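Local atomic coordinates of Glyoxalase/bleomycin resistance protein/dioxygenase (Vibrio splendidus, PDB entry 2RK9), a protein that belongs to the glyoxalase/bleomycin resistance/dioxygenase superfamily, whose members bind or transform small molecules, though its own substrate is not established. Residues B[4-16]-B[72-84]. The protein carries 1 engineered substitution. Numbering follows the deposited sequence.
Sequences TLRVVPELYCFDI and GSGVNFQWDVIDI
Asp80 bonds to the Arg6 backbone twice, through its own N to Arg6 O and through its carboxylate OD2 to Arg6 N. The first bond, Asp80 N to Arg6 O at 3.0 Å, is nearly straight. In the second, Arg6 N lies 3.1 Å from Asp80 OD2, on the anti side and 28° out of the carboxylate plane. The carboxylate gets there because CG lies beside Asp80's own backbone N (chi1 -60°). Antiparallel pairing continues through the hydrogen-bonded pairs Val8–Gln78 and Glu10–Asn76, where Val8 N reaches Gln78 O at 2.7 Å, and ends with Tyr12 N on Gly74 O at 2.8 Å.

On the face carrying Val7, Pro9 and Leu11, contacts are apolar. Val7 CG2 meets Trp79 CE3 obliquely at 3.5 Å and also touches Phe77 CB. Leu11 and Val75 lie side by side, pointing the same way, with Leu11 CD2 4.0 Å from Val75 CG1; that same CG1 covers one face of the Phe77 ring near its rim. Phe130 meets the Phe77 ring, Phe132 meets Trp79 edge-to-face, and Phe29 of the second subunit also meets the Trp79 ring. Beyond the strand ends, Leu5 CD1 presses tightly on Ile82 CG1 at 3.4 Å.

On the other face Glu10 extends across Asn76 and forms a salt bridge with Arg131.

Strands 7-12 and 75-80 are adjacent and antiparallel in the middle of the eight-strand order, joining the strands on the 48-53 side to those on the 129-135 side, consistent with the paired beta-alpha-beta-beta-beta modules of this superfamily; helices 16-26 and 84-94 follow them in the chain.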
loop_
_atom_site.group_PDB
_atom_site.type_symbol
_atom_site.label_atom_id
_atom_site.label_comp_id
_atom_site.label_asym_id
_atom_site.label_seq_id
_atom_site.Cartn_x
_atom_site.Cartn_y
_atom_site.Cartn_z
ATOM N N THR B 4 -10.522 6.448 11.096
ATOM C CA THR B 4 -9.188 7.054 11.399
ATOM C C THR B 4 -8.021 6.119 11.060
ATOM O O THR B 4 -6.922 6.576 10.740
ATOM C CB THR B 4 -9.102 7.485 12.891
ATOM O OG1 THR B 4 -9.940 8.632 13.104
ATOM C CG2 THR B 4 -7.678 7.841 13.272
ATOM N N LEU B 5 -8.262 4.813 11.127
ATOM C CA LEU B 5 -7.231 3.834 10.804
ATOM C C LEU B 5 -7.003 3.851 9.299
ATOM O O LEU B 5 -7.948 3.960 8.526
ATOM C CB LEU B 5 -7.671 2.437 11.228
ATOM C CG LEU B 5 -7.934 2.195 12.714
ATOM C CD1 LEU B 5 -8.399 0.773 12.916
ATOM C CD2 LEU B 5 -6.667 2.442 13.508
ATOM N N ARG B 6 -5.748 3.734 8.890
ATOM C CA ARG B 6 -5.397 3.741 7.476
ATOM C C ARG B 6 -4.136 2.919 7.274
ATOM O O ARG B 6 -3.450 2.562 8.231
ATOM C CB ARG B 6 -5.071 5.163 7.003
ATOM C CG ARG B 6 -6.150 6.202 7.199
ATOM C CD ARG B 6 -7.147 6.162 6.078
ATOM N NE ARG B 6 -8.112 7.256 6.174
ATOM C CZ ARG B 6 -9.088 7.314 7.075
ATOM N NH1 ARG B 6 -9.232 6.341 7.969
ATOM N NH2 ARG B 6 -9.932 8.336 7.068
ATOM N N VAL B 7 -3.849 2.610 6.016
ATOM C CA VAL B 7 -2.613 1.926 5.681
ATOM C C VAL B 7 -1.889 2.958 4.836
ATOM O O VAL B 7 -2.457 3.490 3.886
ATOM C CB VAL B 7 -2.811 0.628 4.848
ATOM C CG1 VAL B 7 -3.624 0.897 3.584
ATOM C CG2 VAL B 7 -1.439 0.071 4.468
ATOM N N VAL B 8 -0.657 3.278 5.214
ATOM C CA VAL B 8 0.133 4.248 4.475
ATOM C C VAL B 8 1.366 3.536 3.945
ATOM O O VAL B 8 2.229 3.109 4.702
ATOM C CB VAL B 8 0.573 5.441 5.367
ATOM C CG1 VAL B 8 1.351 6.458 4.530
ATOM C CG2 VAL B 8 -0.649 6.109 5.995
ATOM N N PRO B 9 1.441 3.369 2.627
ATOM C CA PRO B 9 2.594 2.695 2.034
ATOM C C PRO B 9 3.840 3.558 2.130
ATOM O O PRO B 9 3.776 4.773 1.962
ATOM C CB PRO B 9 2.171 2.496 0.580
ATOM C CG PRO B 9 0.671 2.480 0.646
ATOM C CD PRO B 9 0.394 3.595 1.617
ATOM N N GLU B 10 4.966 2.928 2.429
ATOM C CA GLU B 10 6.229 3.643 2.468
ATOM C C GLU B 10 7.015 3.027 1.325
ATOM O O GLU B 10 7.203 1.813 1.278
ATOM C CB GLU B 10 6.955 3.435 3.792
ATOM C CG GLU B 10 8.340 4.059 3.804
ATOM C CD GLU B 10 8.947 4.115 5.188
ATOM O OE1 GLU B 10 8.832 3.114 5.921
ATOM O OE2 GLU B 10 9.544 5.163 5.533
ATOM N N LEU B 11 7.463 3.867 0.401
ATOM C CA LEU B 11 8.181 3.396 -0.777
ATOM C C LEU B 11 9.654 3.777 -0.824
ATOM O O LEU B 11 10.006 4.935 -0.619
ATOM C CB LEU B 11 7.508 3.959 -2.030
ATOM C CG LEU B 11 5.980 3.905 -2.085
ATOM C CD1 LEU B 11 5.501 4.612 -3.349
ATOM C CD2 LEU B 11 5.511 2.455 -2.048
ATOM N N TYR B 12 10.511 2.799 -1.105
ATOM C CA TYR B 12 11.934 3.070 -1.238
ATOM C C TYR B 12 12.119 3.712 -2.612
ATOM O O TYR B 12 11.481 3.299 -3.575
ATOM C CB TYR B 12 12.764 1.787 -1.188
ATOM C CG TYR B 12 14.222 2.059 -1.498
ATOM C CD1 TYR B 12 15.030 2.732 -0.582
ATOM C CD2 TYR B 12 14.768 1.733 -2.744
ATOM C CE1 TYR B 12 16.340 3.081 -0.897
ATOM C CE2 TYR B 12 16.075 2.076 -3.069
ATOM C CZ TYR B 12 16.852 2.751 -2.140
ATOM O OH TYR B 12 18.142 3.097 -2.456
ATOM N N CYS B 13 12.994 4.710 -2.701
ATOM C CA CYS B 13 13.233 5.403 -3.964
ATOM C C CYS B 13 14.717 5.442 -4.315
ATOM O O CYS B 13 15.553 5.747 -3.464
ATOM C CB CYS B 13 12.706 6.840 -3.898
ATOM S SG CYS B 13 10.928 6.997 -3.534
ATOM N N PHE B 14 15.042 5.143 -5.570
ATOM C CA PHE B 14 16.434 5.167 -6.012
ATOM C C PHE B 14 17.002 6.576 -5.849
ATOM O O PHE B 14 18.111 6.750 -5.351
ATOM C CB PHE B 14 16.536 4.728 -7.476
ATOM C CG PHE B 14 16.121 3.308 -7.706
ATOM C CD1 PHE B 14 16.953 2.258 -7.340
ATOM C CD2 PHE B 14 14.893 3.019 -8.280
ATOM C CE1 PHE B 14 16.565 0.938 -7.543
ATOM C CE2 PHE B 14 14.493 1.698 -8.489
ATOM C CZ PHE B 14 15.329 0.661 -8.121
ATOM N N ASP B 15 16.236 7.571 -6.284
ATOM C CA ASP B 15 16.628 8.978 -6.162
ATOM C C ASP B 15 15.433 9.706 -5.548
ATOM O O ASP B 15 14.435 9.960 -6.225
ATOM C CB ASP B 15 16.953 9.567 -7.537
ATOM C CG ASP B 15 17.460 10.998 -7.459
ATOM O OD1 ASP B 15 16.877 11.798 -6.698
ATOM O OD2 ASP B 15 18.430 11.324 -8.167
ATOM N N ILE B 16 15.533 10.044 -4.268
ATOM C CA ILE B 16 14.429 10.701 -3.583
ATOM C C ILE B 16 13.945 12.006 -4.206
ATOM O O ILE B 16 12.756 12.313 -4.155
ATOM C CB ILE B 16 14.766 10.971 -2.099
ATOM C CG1 ILE B 16 13.507 11.440 -1.368
ATOM C CG2 ILE B 16 15.837 12.043 -1.990
ATOM C CD1 ILE B 16 12.369 10.442 -1.425
ATOM N N GLY B 72 6.941 -7.403 -3.645
ATOM C CA GLY B 72 6.833 -6.120 -2.968
ATOM C C GLY B 72 8.116 -5.436 -2.525
ATOM O O GLY B 72 8.079 -4.571 -1.649
ATOM N N SER B 73 9.247 -5.796 -3.120
ATOM C CA SER B 73 10.508 -5.183 -2.723
ATOM C C SER B 73 10.413 -3.663 -2.739
ATOM O O SER B 73 9.863 -3.071 -3.667
ATOM C CB SER B 73 11.649 -5.638 -3.640
ATOM O OG SER B 73 11.419 -5.237 -4.979
ATOM N N GLY B 74 10.941 -3.044 -1.688
ATOM C CA GLY B 74 10.926 -1.600 -1.577
ATOM C C GLY B 74 9.697 -1.037 -0.891
ATOM O O GLY B 74 9.658 0.151 -0.570
ATOM N N VAL B 75 8.687 -1.876 -0.672
ATOM C CA VAL B 75 7.458 -1.418 -0.025
ATOM C C VAL B 75 7.278 -1.914 1.408
ATOM O O VAL B 75 7.512 -3.082 1.720
ATOM C CB VAL B 75 6.205 -1.838 -0.819
ATOM C CG1 VAL B 75 4.976 -1.128 -0.267
ATOM C CG2 VAL B 75 6.383 -1.508 -2.271
ATOM N N ASN B 76 6.853 -0.997 2.265
ATOM C CA ASN B 76 6.579 -1.300 3.656
ATOM C C ASN B 76 5.207 -0.678 3.908
ATOM O O ASN B 76 5.027 0.527 3.733
ATOM C CB ASN B 76 7.643 -0.680 4.566
ATOM C CG ASN B 76 7.278 -0.770 6.026
ATOM O OD1 ASN B 76 6.959 -1.843 6.533
ATOM N ND2 ASN B 76 7.327 0.367 6.719
ATOM N N PHE B 77 4.234 -1.509 4.272
ATOM C CA PHE B 77 2.876 -1.036 4.528
ATOM C C PHE B 77 2.701 -0.632 5.991
ATOM O O PHE B 77 2.652 -1.494 6.860
ATOM C CB PHE B 77 1.865 -2.140 4.193
ATOM C CG PHE B 77 1.834 -2.520 2.734
ATOM C CD1 PHE B 77 1.221 -1.693 1.796
ATOM C CD2 PHE B 77 2.427 -3.703 2.297
ATOM C CE1 PHE B 77 1.196 -2.036 0.443
ATOM C CE2 PHE B 77 2.410 -4.056 0.944
ATOM C CZ PHE B 77 1.790 -3.215 0.015
ATOM N N GLN B 78 2.628 0.670 6.261
ATOM C CA GLN B 78 2.423 1.137 7.631
ATOM C C GLN B 78 0.925 1.011 7.847
ATOM O O GLN B 78 0.141 1.821 7.354
ATOM C CB GLN B 78 2.868 2.585 7.801
ATOM C CG GLN B 78 2.529 3.151 9.174
ATOM C CD GLN B 78 3.057 4.557 9.370
ATOM O OE1 GLN B 78 4.254 4.758 9.577
ATOM N NE2 GLN B 78 2.165 5.545 9.294
ATOM N N TRP B 79 0.551 -0.006 8.615
ATOM C CA TRP B 79 -0.839 -0.354 8.853
ATOM C C TRP B 79 -1.343 -0.099 10.269
ATOM O O TRP B 79 -0.899 -0.755 11.214
ATOM C CB TRP B 79 -0.990 -1.832 8.500
ATOM C CG TRP B 79 -2.384 -2.332 8.431
ATOM C CD1 TRP B 79 -3.248 -2.489 9.469
ATOM C CD2 TRP B 79 -3.075 -2.773 7.257
ATOM N NE1 TRP B 79 -4.443 -3.006 9.017
ATOM C CE2 TRP B 79 -4.361 -3.187 7.662
ATOM C CE3 TRP B 79 -2.731 -2.856 5.899
ATOM C CZ2 TRP B 79 -5.309 -3.679 6.762
ATOM C CZ3 TRP B 79 -3.679 -3.345 5.002
ATOM C CH2 TRP B 79 -4.951 -3.747 5.441
ATOM N N ASP B 80 -2.282 0.837 10.408
ATOM C CA ASP B 80 -2.836 1.167 11.723
ATOM C C ASP B 80 -3.759 0.081 12.249
ATOM O O ASP B 80 -4.661 -0.368 11.548
ATOM C CB ASP B 80 -3.629 2.477 11.683
ATOM C CG ASP B 80 -2.796 3.660 11.255
ATOM O OD1 ASP B 80 -1.577 3.675 11.526
ATOM O OD2 ASP B 80 -3.371 4.591 10.654
ATOM N N VAL B 81 -3.526 -0.329 13.492
ATOM C CA VAL B 81 -4.345 -1.350 14.142
ATOM C C VAL B 81 -4.943 -0.778 15.428
ATOM O O VAL B 81 -4.418 0.179 15.992
ATOM C CB VAL B 81 -3.517 -2.602 14.474
ATOM C CG1 VAL B 81 -3.063 -3.286 13.184
ATOM C CG2 VAL B 81 -2.313 -2.210 15.304
ATOM N N ILE B 82 -6.051 -1.356 15.878
ATOM C CA ILE B 82 -6.725 -0.879 17.087
ATOM C C ILE B 82 -6.087 -1.408 18.368
ATOM O O ILE B 82 -5.895 -0.660 19.334
ATOM C CB ILE B 82 -8.217 -1.301 17.090
ATOM C CG1 ILE B 82 -8.947 -0.649 15.918
ATOM C CG2 ILE B 82 -8.884 -0.872 18.384
ATOM C CD1 ILE B 82 -10.421 -1.015 15.828
ATOM N N ASP B 83 -5.757 -2.696 18.374
ATOM C CA ASP B 83 -5.181 -3.339 19.555
ATOM C C ASP B 83 -4.016 -4.225 19.112
ATOM O O ASP B 83 -4.202 -5.409 18.844
ATOM C CB ASP B 83 -6.251 -4.201 20.222
ATOM C CG ASP B 83 -6.293 -4.032 21.718
ATOM O OD1 ASP B 83 -5.218 -3.905 22.345
ATOM O OD2 ASP B 83 -7.414 -4.041 22.267
ATOM N N ILE B 84 -2.817 -3.651 19.070
ATOM C CA ILE B 84 -1.634 -4.368 18.609
ATOM C C ILE B 84 -1.147 -5.523 19.490
ATOM O O ILE B 84 -0.597 -6.498 18.983
ATOM C CB ILE B 84 -0.478 -3.371 18.352
ATOM C CG1 ILE B 84 0.537 -3.983 17.386
ATOM C CG2 ILE B 84 0.197 -2.998 19.655
ATOM C CD1 ILE B 84 1.578 -2.981 16.891
#